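Local coordinates for putative oxidoreductase molybdopterin-binding subunit (Sulfolobus tokodaii, PDB 4ZOH), which binds a pterin cytosine dinucleotide cofactor and is probably the molybdopterin-binding subunit of an aldehyde oxidase or xanthine dehydrogenase-like oxidoreductase, at residues 129-135 against 315-321; 357-363 against 390-396; 619-623 against 639-643. All blocks are in the same frame, centred on the assembly; numbering follows the deposited sequence.

Contact 1: residues 129-135 against 315-321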
# COMPACT_ATOMS: atom_id res chain seq x y z
N ILE A 129 -8.96 41.35 -18.15
CA ILE A 129 -9.87 40.68 -19.06
C ILE A 129 -9.16 39.55 -19.76
O ILE A 129 -8.35 39.76 -20.68
CB ILE A 129 -10.41 41.63 -20.15
CG1 ILE A 129 -11.15 42.86 -19.55
CG2 ILE A 129 -11.16 40.84 -21.23
CD1 ILE A 129 -11.55 43.88 -20.65
N TYR A 130 -9.54 38.34 -19.40
CA TYR A 130 -8.99 37.11 -19.98
C TYR A 130 -9.60 36.75 -21.31
O TYR A 130 -8.96 36.10 -22.16
CB TYR A 130 -9.18 36.00 -18.93
CG TYR A 130 -8.69 34.64 -19.34
CD1 TYR A 130 -7.46 34.14 -18.84
CD2 TYR A 130 -9.43 33.85 -20.25
CE1 TYR A 130 -7.00 32.90 -19.24
CE2 TYR A 130 -8.97 32.63 -20.68
CZ TYR A 130 -7.77 32.14 -20.15
OH TYR A 130 -7.32 30.88 -20.53
N TYR A 131 -10.85 37.13 -21.54
CA TYR A 131 -11.57 36.71 -22.78
C TYR A 131 -12.63 37.76 -23.01
O TYR A 131 -13.25 38.25 -22.04
CB TYR A 131 -12.24 35.35 -22.61
CG TYR A 131 -13.22 34.98 -23.73
CD1 TYR A 131 -12.78 34.42 -24.92
CD2 TYR A 131 -14.59 35.23 -23.59
CE1 TYR A 131 -13.68 34.05 -25.91
CE2 TYR A 131 -15.51 34.88 -24.57
CZ TYR A 131 -15.06 34.30 -25.72
OH TYR A 131 -15.96 33.96 -26.67
N HIS A 132 -12.84 38.13 -24.27
CA HIS A 132 -13.82 39.15 -24.60
C HIS A 132 -14.16 39.06 -26.05
O HIS A 132 -13.38 39.46 -26.86
CB HIS A 132 -13.40 40.58 -24.27
CG HIS A 132 -14.44 41.60 -24.64
ND1 HIS A 132 -14.15 42.94 -24.80
CD2 HIS A 132 -15.77 41.48 -24.89
CE1 HIS A 132 -15.26 43.60 -25.11
NE2 HIS A 132 -16.25 42.73 -25.18
N GLU A 133 -15.33 38.50 -26.33
CA GLU A 133 -15.85 38.31 -27.67
C GLU A 133 -17.34 38.68 -27.64
O GLU A 133 -18.04 38.40 -26.65
CB GLU A 133 -15.72 36.85 -28.17
CG GLU A 133 -14.35 36.24 -28.63
CD GLU A 133 -13.27 37.22 -29.19
OE1 GLU A 133 -13.52 38.08 -30.06
OE2 GLU A 133 -12.11 37.11 -28.75
N ARG A 134 -17.81 39.27 -28.73
CA ARG A 134 -19.20 39.67 -28.93
C ARG A 134 -19.83 38.53 -29.65
O ARG A 134 -19.35 38.10 -30.69
CB ARG A 134 -19.21 40.99 -29.76
CG ARG A 134 -20.56 41.64 -29.97
CD ARG A 134 -20.46 43.17 -30.02
NE ARG A 134 -21.65 43.71 -29.36
CZ ARG A 134 -21.65 44.59 -28.37
NH1 ARG A 134 -20.54 45.13 -27.91
NH2 ARG A 134 -22.80 44.96 -27.83
N TRP A 135 -20.90 37.95 -29.09
CA TRP A 135 -21.56 36.82 -29.74
C TRP A 135 -22.82 37.31 -30.45
O TRP A 135 -23.70 37.87 -29.80
CB TRP A 135 -21.95 35.75 -28.68
CG TRP A 135 -20.76 34.92 -28.17
CD1 TRP A 135 -19.66 35.40 -27.47
CD2 TRP A 135 -20.58 33.51 -28.31
NE1 TRP A 135 -18.79 34.36 -27.22
CE2 TRP A 135 -19.33 33.19 -27.71
CE3 TRP A 135 -21.34 32.47 -28.89
CZ2 TRP A 135 -18.83 31.88 -27.68
CZ3 TRP A 135 -20.85 31.18 -28.87
CH2 TRP A 135 -19.60 30.88 -28.27
N ASP A 315 -27.42 39.25 -29.66
CA ASP A 315 -26.18 39.94 -29.70
C ASP A 315 -25.70 40.04 -28.25
O ASP A 315 -26.21 40.88 -27.54
CB ASP A 315 -26.39 41.35 -30.33
CG ASP A 315 -25.07 42.19 -30.45
OD1 ASP A 315 -24.07 41.91 -29.74
OD2 ASP A 315 -25.03 43.16 -31.27
N ILE A 316 -24.73 39.20 -27.83
CA ILE A 316 -24.28 39.16 -26.40
C ILE A 316 -22.80 39.45 -26.29
O ILE A 316 -21.98 38.85 -26.93
CB ILE A 316 -24.54 37.76 -25.73
CG1 ILE A 316 -26.05 37.39 -25.88
CG2 ILE A 316 -24.10 37.77 -24.24
CD1 ILE A 316 -26.97 38.16 -24.95
N ASP A 317 -22.48 40.39 -25.44
CA ASP A 317 -21.13 40.83 -25.32
C ASP A 317 -20.59 40.04 -24.11
O ASP A 317 -21.00 40.30 -22.97
CB ASP A 317 -21.09 42.37 -25.10
CG ASP A 317 -19.63 42.96 -25.10
OD1 ASP A 317 -18.77 42.41 -25.79
OD2 ASP A 317 -19.37 43.99 -24.43
N ALA A 318 -19.73 39.03 -24.38
CA ALA A 318 -19.16 38.14 -23.28
C ALA A 318 -17.77 38.53 -22.73
O ALA A 318 -16.79 38.58 -23.47
CB ALA A 318 -19.16 36.67 -23.72
N TYR A 319 -17.71 38.79 -21.44
CA TYR A 319 -16.47 38.97 -20.68
C TYR A 319 -16.15 37.82 -19.68
O TYR A 319 -17.05 37.39 -18.93
CB TYR A 319 -16.55 40.23 -19.84
CG TYR A 319 -16.55 41.50 -20.63
CD1 TYR A 319 -17.77 42.00 -21.17
CD2 TYR A 319 -15.35 42.23 -20.85
CE1 TYR A 319 -17.81 43.16 -21.90
CE2 TYR A 319 -15.38 43.44 -21.59
CZ TYR A 319 -16.60 43.88 -22.11
OH TYR A 319 -16.74 45.01 -22.81
N ALA A 320 -14.89 37.35 -19.68
CA ALA A 320 -14.36 36.54 -18.60
C ALA A 320 -13.22 37.35 -17.99
O ALA A 320 -12.18 37.57 -18.63
CB ALA A 320 -13.92 35.15 -19.12
N VAL A 321 -13.37 37.72 -16.74
CA VAL A 321 -12.52 38.65 -16.10
C VAL A 321 -11.90 38.07 -14.86
O VAL A 321 -12.64 37.49 -14.10
CB VAL A 321 -13.35 39.88 -15.61
CG1 VAL A 321 -12.44 41.10 -15.41
CG2 VAL A 321 -14.38 40.25 -16.65

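Contact 2: residues 357-363 against 390-396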
# COMPACT_ATOMS: atom_id res chain seq x y z
N ASP A 357 -49.42 32.61 -19.43
CA ASP A 357 -49.14 31.41 -18.68
C ASP A 357 -47.71 30.90 -18.93
O ASP A 357 -47.29 30.75 -20.11
CB ASP A 357 -50.10 30.32 -19.11
CG ASP A 357 -49.93 29.09 -18.27
OD1 ASP A 357 -50.22 29.18 -17.07
OD2 ASP A 357 -49.48 28.08 -18.82
N GLN A 358 -47.02 30.59 -17.83
CA GLN A 358 -45.62 30.12 -17.89
C GLN A 358 -45.43 28.85 -18.71
O GLN A 358 -44.39 28.70 -19.38
CB GLN A 358 -45.01 30.00 -16.51
CG GLN A 358 -45.48 28.82 -15.66
CD GLN A 358 -44.77 28.83 -14.34
OE1 GLN A 358 -43.54 28.79 -14.28
NE2 GLN A 358 -45.53 28.91 -13.27
N TYR A 359 -46.46 27.97 -18.76
CA TYR A 359 -46.33 26.80 -19.64
C TYR A 359 -46.64 27.16 -21.12
O TYR A 359 -45.95 26.68 -22.10
CB TYR A 359 -47.17 25.61 -19.16
CG TYR A 359 -46.48 24.27 -19.46
CD1 TYR A 359 -45.74 23.58 -18.45
CD2 TYR A 359 -46.53 23.73 -20.73
CE1 TYR A 359 -45.08 22.39 -18.76
CE2 TYR A 359 -45.90 22.55 -21.04
CZ TYR A 359 -45.18 21.89 -20.04
OH TYR A 359 -44.54 20.71 -20.37
N GLU A 360 -47.65 28.01 -21.29
CA GLU A 360 -48.13 28.37 -22.66
C GLU A 360 -47.01 29.10 -23.44
O GLU A 360 -46.71 28.78 -24.61
CB GLU A 360 -49.48 29.20 -22.62
CG GLU A 360 -50.74 28.38 -22.29
CD GLU A 360 -51.07 27.29 -23.32
OE1 GLU A 360 -50.92 27.53 -24.54
OE2 GLU A 360 -51.45 26.17 -22.92
N ILE A 361 -46.35 30.03 -22.77
CA ILE A 361 -45.25 30.79 -23.43
C ILE A 361 -44.17 29.84 -24.00
O ILE A 361 -43.69 30.05 -25.14
CB ILE A 361 -44.70 31.87 -22.50
CG1 ILE A 361 -44.12 33.00 -23.36
CG2 ILE A 361 -43.73 31.25 -21.51
CD1 ILE A 361 -43.88 34.28 -22.57
N ARG A 362 -43.89 28.75 -23.27
CA ARG A 362 -42.91 27.79 -23.72
C ARG A 362 -43.41 26.96 -24.91
O ARG A 362 -42.65 26.67 -25.86
CB ARG A 362 -42.38 26.92 -22.50
CG ARG A 362 -41.69 27.73 -21.40
CD ARG A 362 -41.24 26.87 -20.18
NE ARG A 362 -40.20 27.58 -19.44
CZ ARG A 362 -40.41 28.60 -18.61
NH1 ARG A 362 -41.64 29.03 -18.31
NH2 ARG A 362 -39.36 29.20 -18.04
N LEU A 363 -44.68 26.54 -24.85
CA LEU A 363 -45.29 25.83 -25.99
C LEU A 363 -45.34 26.77 -27.21
O LEU A 363 -45.18 26.27 -28.32
CB LEU A 363 -46.69 25.27 -25.69
CG LEU A 363 -46.76 24.10 -24.70
CD1 LEU A 363 -48.19 23.99 -24.24
CD2 LEU A 363 -46.25 22.82 -25.34
N GLU A 390 -45.60 18.63 -24.40
CA GLU A 390 -47.04 18.23 -24.35
C GLU A 390 -47.17 17.17 -23.27
O GLU A 390 -48.01 17.29 -22.39
CB GLU A 390 -47.61 17.72 -25.69
CG GLU A 390 -47.46 18.65 -26.92
CD GLU A 390 -48.52 19.76 -27.04
OE1 GLU A 390 -48.99 20.35 -26.04
OE2 GLU A 390 -48.88 20.07 -28.19
N ILE A 391 -46.27 16.18 -23.28
CA ILE A 391 -46.23 15.16 -22.23
C ILE A 391 -46.16 15.83 -20.85
O ILE A 391 -46.82 15.41 -19.89
CB ILE A 391 -45.07 14.16 -22.43
CG1 ILE A 391 -45.37 13.20 -23.58
CG2 ILE A 391 -44.81 13.37 -21.14
CD1 ILE A 391 -44.16 12.52 -24.23
N GLY A 392 -45.34 16.86 -20.73
CA GLY A 392 -45.16 17.48 -19.42
C GLY A 392 -46.24 18.38 -18.93
O GLY A 392 -46.30 18.70 -17.71
N LYS A 393 -47.06 18.87 -19.88
CA LYS A 393 -48.23 19.72 -19.50
C LYS A 393 -49.21 19.01 -18.51
O LYS A 393 -49.78 19.63 -17.60
CB LYS A 393 -49.00 20.20 -20.75
CG LYS A 393 -49.88 21.41 -20.45
CD LYS A 393 -50.62 21.78 -21.72
CE LYS A 393 -51.27 23.14 -21.69
NZ LYS A 393 -51.45 23.53 -23.14
N LYS A 394 -49.39 17.69 -18.71
CA LYS A 394 -50.27 16.90 -17.86
C LYS A 394 -49.85 17.06 -16.37
O LYS A 394 -50.73 17.32 -15.56
CB LYS A 394 -50.51 15.46 -18.41
CG LYS A 394 -49.42 14.39 -18.23
CD LYS A 394 -49.54 13.17 -19.16
CE LYS A 394 -49.89 13.52 -20.61
NZ LYS A 394 -49.20 12.66 -21.64
N TYR A 395 -48.53 17.06 -16.06
CA TYR A 395 -48.04 17.30 -14.65
C TYR A 395 -48.17 18.73 -14.22
O TYR A 395 -48.37 19.02 -13.05
CB TYR A 395 -46.58 16.85 -14.45
CG TYR A 395 -46.38 15.40 -14.83
CD1 TYR A 395 -46.63 14.35 -13.90
CD2 TYR A 395 -45.94 15.05 -16.12
CE1 TYR A 395 -46.46 13.01 -14.28
CE2 TYR A 395 -45.79 13.72 -16.50
CZ TYR A 395 -46.03 12.72 -15.57
OH TYR A 395 -45.84 11.45 -16.00
N TYR A 396 -48.06 19.66 -15.17
CA TYR A 396 -48.22 21.09 -14.85
C TYR A 396 -49.67 21.36 -14.41
O TYR A 396 -49.91 22.07 -13.42
CB TYR A 396 -47.94 21.92 -16.13
CG TYR A 396 -48.21 23.39 -15.94
CD1 TYR A 396 -47.43 24.16 -15.06
CD2 TYR A 396 -49.23 24.04 -16.65
CE1 TYR A 396 -47.66 25.53 -14.89
CE2 TYR A 396 -49.47 25.43 -16.47
CZ TYR A 396 -48.67 26.15 -15.61
OH TYR A 396 -48.90 27.48 -15.42

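Contact 3: residues 619-623 against 639-643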
# COMPACT_ATOMS: atom_id res chain seq x y z
N LEU A 619 -31.86 28.09 -3.43
CA LEU A 619 -32.42 28.34 -2.08
C LEU A 619 -31.44 28.44 -0.95
O LEU A 619 -31.82 28.94 0.10
CB LEU A 619 -33.49 27.27 -1.71
CG LEU A 619 -34.65 27.03 -2.65
CD1 LEU A 619 -35.49 25.84 -2.09
CD2 LEU A 619 -35.44 28.36 -2.82
N LEU A 620 -30.23 27.89 -1.08
CA LEU A 620 -29.38 27.81 0.14
C LEU A 620 -28.00 28.38 -0.05
O LEU A 620 -27.56 29.17 0.77
CB LEU A 620 -29.25 26.34 0.65
CG LEU A 620 -30.48 25.61 1.22
CD1 LEU A 620 -30.30 24.09 1.15
CD2 LEU A 620 -30.66 26.04 2.66
N GLU A 621 -27.33 27.92 -1.10
CA GLU A 621 -25.89 28.10 -1.21
C GLU A 621 -25.49 29.47 -1.78
O GLU A 621 -26.26 30.06 -2.52
CB GLU A 621 -25.36 27.00 -2.11
CG GLU A 621 -25.24 25.70 -1.27
CD GLU A 621 -24.90 24.49 -2.10
OE1 GLU A 621 -24.16 24.59 -3.08
OE2 GLU A 621 -25.45 23.39 -1.81
N GLY A 622 -24.27 29.93 -1.45
CA GLY A 622 -23.60 31.05 -2.12
C GLY A 622 -22.23 31.34 -1.57
O GLY A 622 -21.98 31.31 -0.37
N ALA A 623 -21.29 31.59 -2.47
CA ALA A 623 -19.95 31.88 -1.95
C ALA A 623 -19.78 33.42 -2.04
O ALA A 623 -19.71 33.97 -3.14
CB ALA A 623 -18.90 31.09 -2.76
N TYR A 639 -21.57 27.39 4.96
CA TYR A 639 -21.88 27.08 3.56
C TYR A 639 -22.91 25.94 3.56
O TYR A 639 -22.55 24.78 3.68
CB TYR A 639 -20.65 26.72 2.73
CG TYR A 639 -21.00 26.65 1.27
CD1 TYR A 639 -21.06 27.80 0.50
CD2 TYR A 639 -21.32 25.43 0.67
CE1 TYR A 639 -21.42 27.73 -0.86
CE2 TYR A 639 -21.69 25.36 -0.64
CZ TYR A 639 -21.76 26.54 -1.40
OH TYR A 639 -22.13 26.42 -2.71
N PRO A 640 -24.21 26.29 3.46
CA PRO A 640 -25.26 25.33 3.90
C PRO A 640 -25.67 24.34 2.84
O PRO A 640 -26.77 24.49 2.24
CB PRO A 640 -26.43 26.28 4.22
CG PRO A 640 -26.26 27.39 3.23
CD PRO A 640 -24.78 27.61 3.11
N ILE A 641 -24.86 23.29 2.59
CA ILE A 641 -25.36 22.29 1.64
C ILE A 641 -26.60 21.59 2.32
O ILE A 641 -26.64 21.52 3.55
CB ILE A 641 -24.26 21.31 1.17
CG1 ILE A 641 -23.82 20.29 2.24
CG2 ILE A 641 -23.07 22.13 0.67
CD1 ILE A 641 -23.08 19.08 1.61
N PRO A 642 -27.57 21.11 1.53
CA PRO A 642 -28.79 20.62 2.22
C PRO A 642 -28.61 19.28 3.00
O PRO A 642 -27.87 18.38 2.55
CB PRO A 642 -29.80 20.41 1.11
CG PRO A 642 -29.05 20.34 -0.13
CD PRO A 642 -27.77 21.15 0.06
N THR A 643 -29.24 19.19 4.16
CA THR A 643 -29.52 17.89 4.79
C THR A 643 -30.74 17.21 4.14
O THR A 643 -31.41 17.80 3.27
CB THR A 643 -29.74 18.05 6.29
OG1 THR A 643 -31.09 18.54 6.52
CG2 THR A 643 -28.75 19.04 6.92

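Contact 1: residues 129-135 against 315-321
The imidazole of H132 lies flat against the phenol of Y319, a face-to-face stack between strands 129-135 and 315-321 with centroids 3.8 Å apart and planes 23° from parallel. The two side chains run alongside each other, pointing the same way from a non-hydrogen-bonded pair of the antiparallel ladder. With CG of H132 anti to its backbone N (chi1 179°), the ring is carried over its partner, and its NE2 edge turns to D317. H132 NE2 donates to D317 OD1 at 2.6 Å; the oxygen lies in the imidazole plane and is met on its syn side. On the same face of the sheet, R134 NE and D315 OD1 form a hydrogen-bonded salt bridge of 3.0 Å through the syn lone pair of that oxygen, with the carboxylate turned 89° from the guanidinium. D317 instead lies over one face of the guanidinium, and its OD2 stands 3.8 Å from R134 NH1, a long salt bridge of charges alone.

The opposite face carries Y131, A318, A320 and W135. W135 CD1 touches A318 CB at 4.0 Å, while W135 NE1 donates to Y131 OH. Helix 288-304 packs on this side, meeting Y131 through K299 and W135 through V302. A classic beta bulge shifts the register: Y130 N and Y131 N both donate to A320 O, at 2.9 Å and 3.2 Å.

Strand 129-138 is outermost in its sheet within this chain, and strand 313-321 joins it to strand 272-282. D315 and D317 probably offset the charge of R134; D317 may also favour a protonated imidazole, although R134 opposes this.

Contact 2: residues 357-363 against 390-396
Y359 and Y396 reach across from facing antiparallel helices and overlap head to tail, their rings neither stacked nor edge-to-face; the axes of 358-363 and 390-396 stand 11.2 Å apart at 176°. CG of Y396 lies opposite its backbone N (chi1 174°), which sends the ring to the facing helix. Y359 CB sits over one face of that ring, 3.7 Å from its centroid, and Y359 CD1 comes within 3.5 Å of Y396 CG. K393 CA in turn lies over a face of the Y359 ring in a CH-pi contact. The extended K393 chain crosses to the facing acid, where K393 NZ and E360 OE2 form a salt bridge of 2.6 Å. Its amine also rests 3.5 Å from L363 CD1.

Further out, Y359 OH bonds to the carbonyl of L389, and the amide of Q358 is held by the backbone of V406 and V408. Strand 405-412 therefore backs the helix pair, with V408 touching both tyrosines. D357 is the N-cap of helix 358-365: E360 N, and more weakly Y359 N, donate to D357 OD2. These bonds position the carboxylate for Y396 OH, which donates to D357 OD1 at 2.7 Å, on its syn side and 23° out of the carboxylate plane.

Contact 3: residues 619-623 against 639-643
E621 OE1 is approached by the hydroxyl of Y639, Y639 OH lying 2.8 Å away in a weak hydrogen bond. Both polar ends have stronger partners outside this pair. The hydroxyl also bonds to the backbone N of I161, at the end of strand 149-161, and E621 OE2 forms a salt bridge with a basic side chain of another protein chain. The buried carboxylate thus has its charge matched across a subunit boundary, which would be expected to keep it ionised.

Contact with the phenol extends along the glutamate chain. E621 CB comes within 3.3 Å of Y639 OH, the carboxylate and ring planes standing 52° apart. CG of Y639 is anti to its backbone N (chi1 -170°), which carries the ring across to segment 619-623. There Y639 CE1 comes within 3.6 Å of G622 N, while A623 N lies at the ring edge. The other carboxylate oxygen, E621 OE2, packs against I641, 3.7 Å from I641 CG2.

Prolines line the neighbouring surface. L620 CD1 touches P642 CB at 3.7 Å, and the carbonyl oxygen L620 O rests on the other proline ring, 3.3 Å from P640 CG. P640 is the centre of an inverse gamma turn, closed by a weak bond from I641 N to Y639 O. Behind P642, V612 and A616 of helix 600-619 complete the packing.

L620 is the first residue to leave helical geometry after that helix. P642 O accepts from an aromatic side chain, and I641 O from a basic one, of chains of other proteins. The side chain of I641 is about 8 Å from a bound iron-sulfur cluster and about 12 Å from the pterin cytosine dinucleotide. The arrangement is a buried loop-to-loop contact at a subunit interface, consistent with the assembly of molybdenum hydroxylases.

Overall arrangement
The three contacts follow one another along the chain without touching: nearest atoms are about 17 Å apart between contacts 1 and 2, and about 14 Å between contact 3 and either of them. Contact 3 is wholly buried and reaches other protein chains, whereas contacts 1 and 2 are partly buried and touch none. Contact 1 is a backbone ladder flanked by charged and aromatic groups; contact 2 depends mainly on side chains, with no backbone hydrogen bonds across; the loops of contact 3 rely on prolines, a leucine and a tyrosine-glutamate pair. Segment 619-623 borders the sheet of contact 1, A623 bonding through its backbone to R159 of strand 149-161, at the other edge from 129-138.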